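Local coordinates for protein 3-oxo-tetronate kinase (Haemophilus influenzae, PDB 1YZY) that catalyses the ATP-dependent phosphorylation of 3-oxo-tetronate to 3-oxo-tetronate 4-phosphate, as a member of the four-carbon acid sugar kinase family, at residues A[53-58]-A[90-95]; A[241-246]-A[347-352]; A[258-263]-A[309-314]. All blocks are in the same frame, centred on the assembly; numbering follows the deposited sequence.

Interaction 1: residues A[53-58]-A[90-95]; sequences NPVNEA and KGNIGP
Lys90 meets Val55 through its backbone. Its carbonyl O lies 4.2 Å from Val55 CG2, a loose contact. The amine end of Lys90 leads away from the other segment. Asn92 carries most of the contact. Its CG stands anti to the carbonyl carbon (chi1 -48°), and this directs the amide into the turn that opens helix 55-71. The two ends of the amide do different work. ND2 donates a weak hydrogen bond to Asn53 O at 3.3 Å, with an N-H...O angle of 157°. The same nitrogen makes a second weak bond, to Ser50 O. Asn53 OD1 is also near ND2, but the angle there is poor for a hydrogen bond, and the two amide planes stand 75° apart. OD1 of Asn92 rests against apolar carbon, 3.5 Å from Val55 CB. Ala58 CB lies over one face of the Asn92 amide, 3.9 Å from Asn92 CG, and also touches Ser50. Further on, Pro95 brings its ring to Val55. Its CB is 3.6 Å from Val55 CG2. Pro95 also touches Ile59, one turn after Val55 in helix 55-71. The contact joins the N-terminal ends of helices 55-71 and 93-104 in the sugar-binding N-terminal domain. Pro54 is the N-cap of the first helix, and its O accepts from both Glu57 N and Ala58 N. The polar part of the contact is one amide NH2 shared between two backbone carbonyls. Both bonds at ND2 are weak, and apolar packing lies beside them: Val55 on Asn92 and Pro95, and Ala58 on Asn92.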
# COMPACT_ATOMS: atom_id res chain seq x y z
N ASN A 53 -10.02 -1.90 14.58
CA ASN A 53 -10.63 -3.16 15.01
C ASN A 53 -10.44 -3.26 16.53
O ASN A 53 -9.84 -2.37 17.14
CB ASN A 53 -9.94 -4.33 14.29
CG ASN A 53 -8.48 -4.46 14.65
OD1 ASN A 53 -7.82 -3.48 14.98
ND2 ASN A 53 -7.96 -5.68 14.59
N PRO A 54 -11.02 -4.28 17.18
CA PRO A 54 -10.83 -4.39 18.64
C PRO A 54 -9.35 -4.32 19.01
O PRO A 54 -8.53 -5.04 18.45
CB PRO A 54 -11.44 -5.76 18.95
CG PRO A 54 -12.57 -5.83 17.96
CD PRO A 54 -11.93 -5.33 16.69
N VAL A 55 -9.04 -3.51 20.01
CA VAL A 55 -7.66 -3.31 20.43
C VAL A 55 -6.82 -4.55 20.76
O VAL A 55 -5.61 -4.54 20.54
CB VAL A 55 -7.57 -2.26 21.58
CG1 VAL A 55 -8.36 -2.73 22.80
CG2 VAL A 55 -6.11 -1.96 21.91
N ASN A 56 -7.44 -5.60 21.30
CA ASN A 56 -6.66 -6.80 21.61
C ASN A 56 -6.34 -7.65 20.40
O ASN A 56 -5.42 -8.47 20.42
CB ASN A 56 -7.29 -7.62 22.73
CG ASN A 56 -6.71 -7.28 24.09
OD1 ASN A 56 -5.66 -7.80 24.48
ND2 ASN A 56 -7.37 -6.37 24.80
N GLU A 57 -7.13 -7.46 19.34
CA GLU A 57 -6.89 -8.16 18.08
C GLU A 57 -5.70 -7.47 17.41
O GLU A 57 -4.73 -8.13 17.02
CB GLU A 57 -8.12 -8.06 17.19
CG GLU A 57 -9.18 -9.11 17.47
CD GLU A 57 -10.43 -8.92 16.63
OE1 GLU A 57 -10.30 -8.56 15.43
OE2 GLU A 57 -11.53 -9.11 17.20
N ALA A 58 -5.77 -6.15 17.31
CA ALA A 58 -4.70 -5.34 16.72
C ALA A 58 -3.37 -5.66 17.39
O ALA A 58 -2.35 -5.83 16.73
CB ALA A 58 -5.02 -3.87 16.86
N LYS A 90 -8.75 4.89 22.50
CA LYS A 90 -8.43 3.47 22.55
C LYS A 90 -7.73 3.16 21.25
O LYS A 90 -7.34 2.01 21.07
CB LYS A 90 -9.72 2.66 22.46
CG LYS A 90 -10.51 2.68 23.78
CD LYS A 90 -12.01 2.50 23.59
CE LYS A 90 -12.68 3.78 23.11
NZ LYS A 90 -14.16 3.72 23.21
N GLY A 91 -7.56 4.16 20.37
CA GLY A 91 -6.91 4.05 19.08
C GLY A 91 -5.61 3.32 19.27
O GLY A 91 -4.70 3.78 19.96
N ASN A 92 -5.60 2.18 18.61
CA ASN A 92 -4.56 1.15 18.61
C ASN A 92 -3.13 1.60 18.39
O ASN A 92 -2.20 0.80 18.52
CB ASN A 92 -4.90 0.09 17.56
CG ASN A 92 -6.37 -0.29 17.76
OD1 ASN A 92 -6.90 -0.21 18.86
ND2 ASN A 92 -7.02 -0.69 16.67
N ILE A 93 -2.92 2.86 17.98
CA ILE A 93 -1.55 3.32 17.72
C ILE A 93 -0.71 3.17 19.00
O ILE A 93 0.35 2.55 18.98
CB ILE A 93 -1.52 4.78 17.21
CG1 ILE A 93 -2.12 4.86 15.81
CG2 ILE A 93 -0.08 5.33 17.19
CD1 ILE A 93 -2.32 6.27 15.32
N GLY A 94 -1.23 3.71 20.10
CA GLY A 94 -0.53 3.63 21.38
C GLY A 94 -0.40 2.22 21.92
O GLY A 94 0.69 1.81 22.33
N PRO A 95 -1.51 1.48 22.02
CA PRO A 95 -1.47 0.10 22.53
C PRO A 95 -0.48 -0.78 21.75
O PRO A 95 0.28 -1.55 22.34
CB PRO A 95 -2.90 -0.36 22.32
CG PRO A 95 -3.69 0.91 22.59
CD PRO A 95 -2.90 1.92 21.83

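Interaction 2: residues A[241-246]-A[347-352]; sequences FTPTKG and VTNFIT
Pro243 CB sits over a face of the Asn349 amide, nearest its ND2 end, at 3.4 Å from Asn349 ND2. Pro243 CB also lies 3.8 Å from Asn349 CG. No direct hydrogen bond joins the two segments. A single water links them instead. It accepts from Asn349 ND2 at 2.9 Å and donates to Thr244 O at 3.3 Å. Its third partner is Thr348 OG1, also at 2.9 Å. The Thr348 hydroxyl sits between the backbone N and the carbonyl carbon (chi1 49°), which turns it to the water and to Gly246. Gly246 CA passes 3.9 Å from Thr348 OG1. The segment 241-246 is the loop that leads into strand 248-252. The segment 347-352, in the nucleotide-binding C-terminal domain, opens the neighbouring parallel strand 349-353. The contact thus lies where these two adjacent strands begin. Just beyond the loop the pairing becomes direct, with backbone bonds from Thr348 and Asn349 to Lys247 and from Asn349 to Val249. Asn349 OD1 makes a weak hydrogen bond to Thr248 OG1. With the water at ND2, this gives both ends of the amide a partner. Phe391 touches both Pro243 and Asn349. Trp382 also packs on Pro243, and Phe412, near the C terminus, lies against Asn349.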
# COMPACT_ATOMS: atom_id res chain seq x y z
N PHE A 241 12.51 -4.15 -10.83
CA PHE A 241 12.13 -5.11 -11.86
C PHE A 241 10.83 -4.82 -12.62
O PHE A 241 9.96 -4.07 -12.15
CB PHE A 241 12.06 -6.52 -11.27
CG PHE A 241 10.85 -6.77 -10.39
CD1 PHE A 241 9.61 -7.10 -10.95
CD2 PHE A 241 10.96 -6.69 -9.00
CE1 PHE A 241 8.49 -7.34 -10.14
CE2 PHE A 241 9.85 -6.93 -8.19
CZ PHE A 241 8.61 -7.26 -8.76
N THR A 242 10.73 -5.43 -13.79
CA THR A 242 9.55 -5.36 -14.66
C THR A 242 9.32 -6.81 -15.14
O THR A 242 10.13 -7.70 -14.88
CB THR A 242 9.73 -4.38 -15.87
OG1 THR A 242 10.96 -4.64 -16.57
CG2 THR A 242 9.72 -2.95 -15.40
N PRO A 243 8.17 -7.10 -15.76
CA PRO A 243 7.97 -8.47 -16.22
C PRO A 243 8.94 -8.85 -17.32
O PRO A 243 9.36 -8.01 -18.12
CB PRO A 243 6.54 -8.44 -16.77
CG PRO A 243 5.89 -7.39 -15.96
CD PRO A 243 6.94 -6.31 -15.95
N THR A 244 9.36 -10.11 -17.33
CA THR A 244 10.23 -10.59 -18.39
C THR A 244 9.31 -11.00 -19.53
O THR A 244 8.10 -11.19 -19.32
CB THR A 244 11.09 -11.80 -17.94
OG1 THR A 244 10.38 -12.56 -16.94
CG2 THR A 244 12.43 -11.33 -17.39
N LYS A 245 9.84 -11.10 -20.75
CA LYS A 245 9.03 -11.48 -21.91
C LYS A 245 8.21 -12.75 -21.68
O LYS A 245 8.77 -13.82 -21.39
CB LYS A 245 9.90 -11.62 -23.16
CG LYS A 245 9.91 -10.39 -24.06
CD LYS A 245 8.92 -10.51 -25.23
CE LYS A 245 7.47 -10.67 -24.77
NZ LYS A 245 7.01 -9.54 -23.91
N GLY A 246 6.90 -12.61 -21.85
CA GLY A 246 5.97 -13.71 -21.68
C GLY A 246 4.59 -13.32 -22.17
O GLY A 246 4.42 -12.21 -22.70
N VAL A 347 -0.04 -18.09 -19.23
CA VAL A 347 0.03 -16.63 -19.22
C VAL A 347 0.73 -16.24 -17.92
O VAL A 347 0.36 -16.73 -16.85
CB VAL A 347 -1.37 -15.98 -19.32
CG1 VAL A 347 -1.29 -14.48 -19.01
CG2 VAL A 347 -1.94 -16.19 -20.71
N THR A 348 1.76 -15.40 -18.02
CA THR A 348 2.52 -14.99 -16.84
C THR A 348 2.37 -13.54 -16.38
O THR A 348 2.78 -13.21 -15.26
CB THR A 348 4.03 -15.33 -17.00
OG1 THR A 348 4.53 -14.86 -18.26
CG2 THR A 348 4.25 -16.82 -16.88
N ASN A 349 1.76 -12.70 -17.20
CA ASN A 349 1.58 -11.29 -16.86
C ASN A 349 0.10 -10.92 -16.88
O ASN A 349 -0.58 -11.11 -17.89
CB ASN A 349 2.33 -10.38 -17.84
CG ASN A 349 3.80 -10.75 -18.00
OD1 ASN A 349 4.36 -10.63 -19.09
ND2 ASN A 349 4.45 -11.12 -16.90
N PHE A 350 -0.41 -10.40 -15.76
CA PHE A 350 -1.81 -10.00 -15.67
C PHE A 350 -1.93 -8.51 -15.35
O PHE A 350 -1.38 -8.03 -14.37
CB PHE A 350 -2.53 -10.79 -14.59
CG PHE A 350 -2.58 -12.27 -14.84
CD1 PHE A 350 -3.74 -12.86 -15.34
CD2 PHE A 350 -1.48 -13.07 -14.58
CE1 PHE A 350 -3.80 -14.23 -15.57
CE2 PHE A 350 -1.52 -14.44 -14.82
CZ PHE A 350 -2.69 -15.02 -15.31
N ILE A 351 -2.67 -7.79 -16.19
CA ILE A 351 -2.88 -6.36 -15.99
C ILE A 351 -4.37 -6.14 -15.74
O ILE A 351 -5.18 -6.23 -16.66
CB ILE A 351 -2.43 -5.56 -17.24
CG1 ILE A 351 -0.96 -5.86 -17.56
CG2 ILE A 351 -2.63 -4.06 -17.03
CD1 ILE A 351 -0.48 -5.24 -18.83
N THR A 352 -4.73 -5.91 -14.49
CA THR A 352 -6.13 -5.70 -14.13
C THR A 352 -6.50 -4.23 -13.91
O THR A 352 -5.64 -3.38 -13.65
CB THR A 352 -6.50 -6.52 -12.88
OG1 THR A 352 -5.63 -6.18 -11.80
CG2 THR A 352 -6.36 -8.02 -13.16
O HOH W 1 6.51 -13.09 -17.18

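Interaction 3: residues A[258-263]-A[309-314]; sequences MTNKQV and TVPPDA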
# COMPACT_ATOMS: atom_id res chain seq x y z
N MET A 258 -11.95 7.47 -15.58
CA MET A 258 -10.58 7.25 -16.05
C MET A 258 -10.38 5.92 -16.76
O MET A 258 -9.69 5.85 -17.79
CB MET A 258 -9.58 7.39 -14.90
CG MET A 258 -8.14 7.18 -15.31
SD MET A 258 -7.75 7.97 -16.88
CE MET A 258 -7.55 9.65 -16.38
N THR A 259 -11.00 4.86 -16.24
CA THR A 259 -10.88 3.54 -16.84
C THR A 259 -11.56 3.48 -18.21
O THR A 259 -11.03 2.89 -19.15
CB THR A 259 -11.45 2.45 -15.91
OG1 THR A 259 -10.78 2.49 -14.65
CG2 THR A 259 -11.26 1.07 -16.53
N ASN A 260 -12.74 4.10 -18.31
CA ASN A 260 -13.47 4.11 -19.57
C ASN A 260 -12.65 4.73 -20.68
O ASN A 260 -12.75 4.33 -21.83
CB ASN A 260 -14.78 4.88 -19.41
CG ASN A 260 -15.97 3.96 -19.35
OD1 ASN A 260 -16.53 3.58 -20.39
ND2 ASN A 260 -16.38 3.60 -18.15
N LYS A 261 -11.86 5.74 -20.32
CA LYS A 261 -11.01 6.41 -21.29
C LYS A 261 -9.80 5.55 -21.63
O LYS A 261 -9.35 5.54 -22.78
CB LYS A 261 -10.55 7.77 -20.75
CG LYS A 261 -11.68 8.79 -20.62
CD LYS A 261 -11.19 10.13 -20.09
CE LYS A 261 -10.59 9.99 -18.70
NZ LYS A 261 -10.10 11.28 -18.15
N GLN A 262 -9.26 4.86 -20.63
CA GLN A 262 -8.09 3.99 -20.82
C GLN A 262 -8.45 2.80 -21.72
O GLN A 262 -7.59 2.27 -22.43
CB GLN A 262 -7.56 3.50 -19.47
CG GLN A 262 -6.98 4.60 -18.58
CD GLN A 262 -6.69 4.13 -17.17
OE1 GLN A 262 -7.54 3.52 -16.52
NE2 GLN A 262 -5.49 4.40 -16.68
N VAL A 263 -9.70 2.36 -21.64
CA VAL A 263 -10.21 1.25 -22.44
C VAL A 263 -10.47 1.75 -23.86
O VAL A 263 -10.13 1.10 -24.85
CB VAL A 263 -11.54 0.68 -21.85
CG1 VAL A 263 -12.21 -0.27 -22.83
CG2 VAL A 263 -11.26 -0.05 -20.53
N THR A 309 -15.72 -2.94 -18.57
CA THR A 309 -15.74 -1.48 -18.56
C THR A 309 -16.71 -0.80 -19.54
O THR A 309 -16.52 -0.86 -20.76
CB THR A 309 -14.34 -0.93 -18.83
OG1 THR A 309 -13.45 -1.45 -17.85
CG2 THR A 309 -14.33 0.59 -18.80
N VAL A 310 -17.73 -0.15 -18.99
CA VAL A 310 -18.72 0.60 -19.76
C VAL A 310 -18.97 1.92 -19.04
O VAL A 310 -18.78 2.02 -17.82
CB VAL A 310 -20.08 -0.15 -19.91
CG1 VAL A 310 -19.95 -1.29 -20.88
CG2 VAL A 310 -20.57 -0.64 -18.56
N PRO A 311 -19.41 2.96 -19.78
CA PRO A 311 -19.68 4.27 -19.18
C PRO A 311 -20.54 4.14 -17.92
O PRO A 311 -21.44 3.29 -17.86
CB PRO A 311 -20.43 5.00 -20.30
CG PRO A 311 -19.80 4.45 -21.53
CD PRO A 311 -19.73 2.97 -21.22
N PRO A 312 -20.27 4.98 -16.90
CA PRO A 312 -21.04 4.94 -15.65
C PRO A 312 -22.55 5.07 -15.89
O PRO A 312 -23.35 4.73 -15.03
CB PRO A 312 -20.47 6.13 -14.86
CG PRO A 312 -19.87 7.01 -15.92
CD PRO A 312 -19.24 6.02 -16.84
N ASP A 313 -22.91 5.59 -17.07
CA ASP A 313 -24.30 5.74 -17.46
C ASP A 313 -24.87 4.37 -17.86
O ASP A 313 -25.91 3.96 -17.36
CB ASP A 313 -24.41 6.71 -18.65
CG ASP A 313 -25.78 6.68 -19.32
OD1 ASP A 313 -25.87 6.16 -20.46
OD2 ASP A 313 -26.76 7.17 -18.73
N ALA A 314 -24.18 3.71 -18.79
CA ALA A 314 -24.59 2.40 -19.29
C ALA A 314 -24.53 1.33 -18.21
O ALA A 314 -25.22 0.31 -18.30
CB ALA A 314 -23.73 1.99 -20.48
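In Thr309 chi1 is -57°, with OG1 opposite the carbonyl carbon and CG2 opposite the backbone N. The methyl is thereby set against Val263 and the hydroxyl beside Thr259. The contact lies in the nucleotide-binding C-terminal domain, between helix 257-266 and the loop from strand 305-307 to helix 312-319. Thr309 CG2 and Val263 CG2 meet at 3.6 Å, and the two side chains run alongside in opposite senses. Thr259 CG2 comes within 3.6 Å of Thr309 OG1. That hydroxyl is bonded to Ser254 O and Ser252 OG. Thr259 OG1 is bonded to Lys395 NZ and, weakly, to Gly397 O. Ser254 and Gly397 probably bind ATP, as in related kinases, so the packing borders the probable nucleotide site. The Asn260 amide turns its edge to the face of the peptide joining Val310 and Pro311. Its OD1 lies 3.4 Å from CD of Pro311, the residue at the N-cap of helix 312-319. Its ND2 donates to Val310 O at 2.9 Å, nearly straight at 174°. The acceptor lies in the Asn260 amide plane, yet ND2 stands 73° out of the Val310 carbonyl plane and not on a lone pair of Val310 O.

Overall arrangement
From the N terminus, interaction 1 comes first. It closes a loop of 31 residues and ties the starts of helices 55-71 and 93-104 within the sugar-binding domain. Interaction 2 opens later in the chain, at 241-246. It closes at 347-352, after 100 intervening residues, and joins the entries of strands 248-252 and 349-353. Interaction 3 opens and closes within this span. It ties helix 257-266 to the start of helix 312-319. Interactions 2 and 3 do not touch, with nearest atoms about 8 Å apart. Interaction 1 is separate from both, its centre about 39 Å from that of interaction 2 and 40 Å from that of interaction 3.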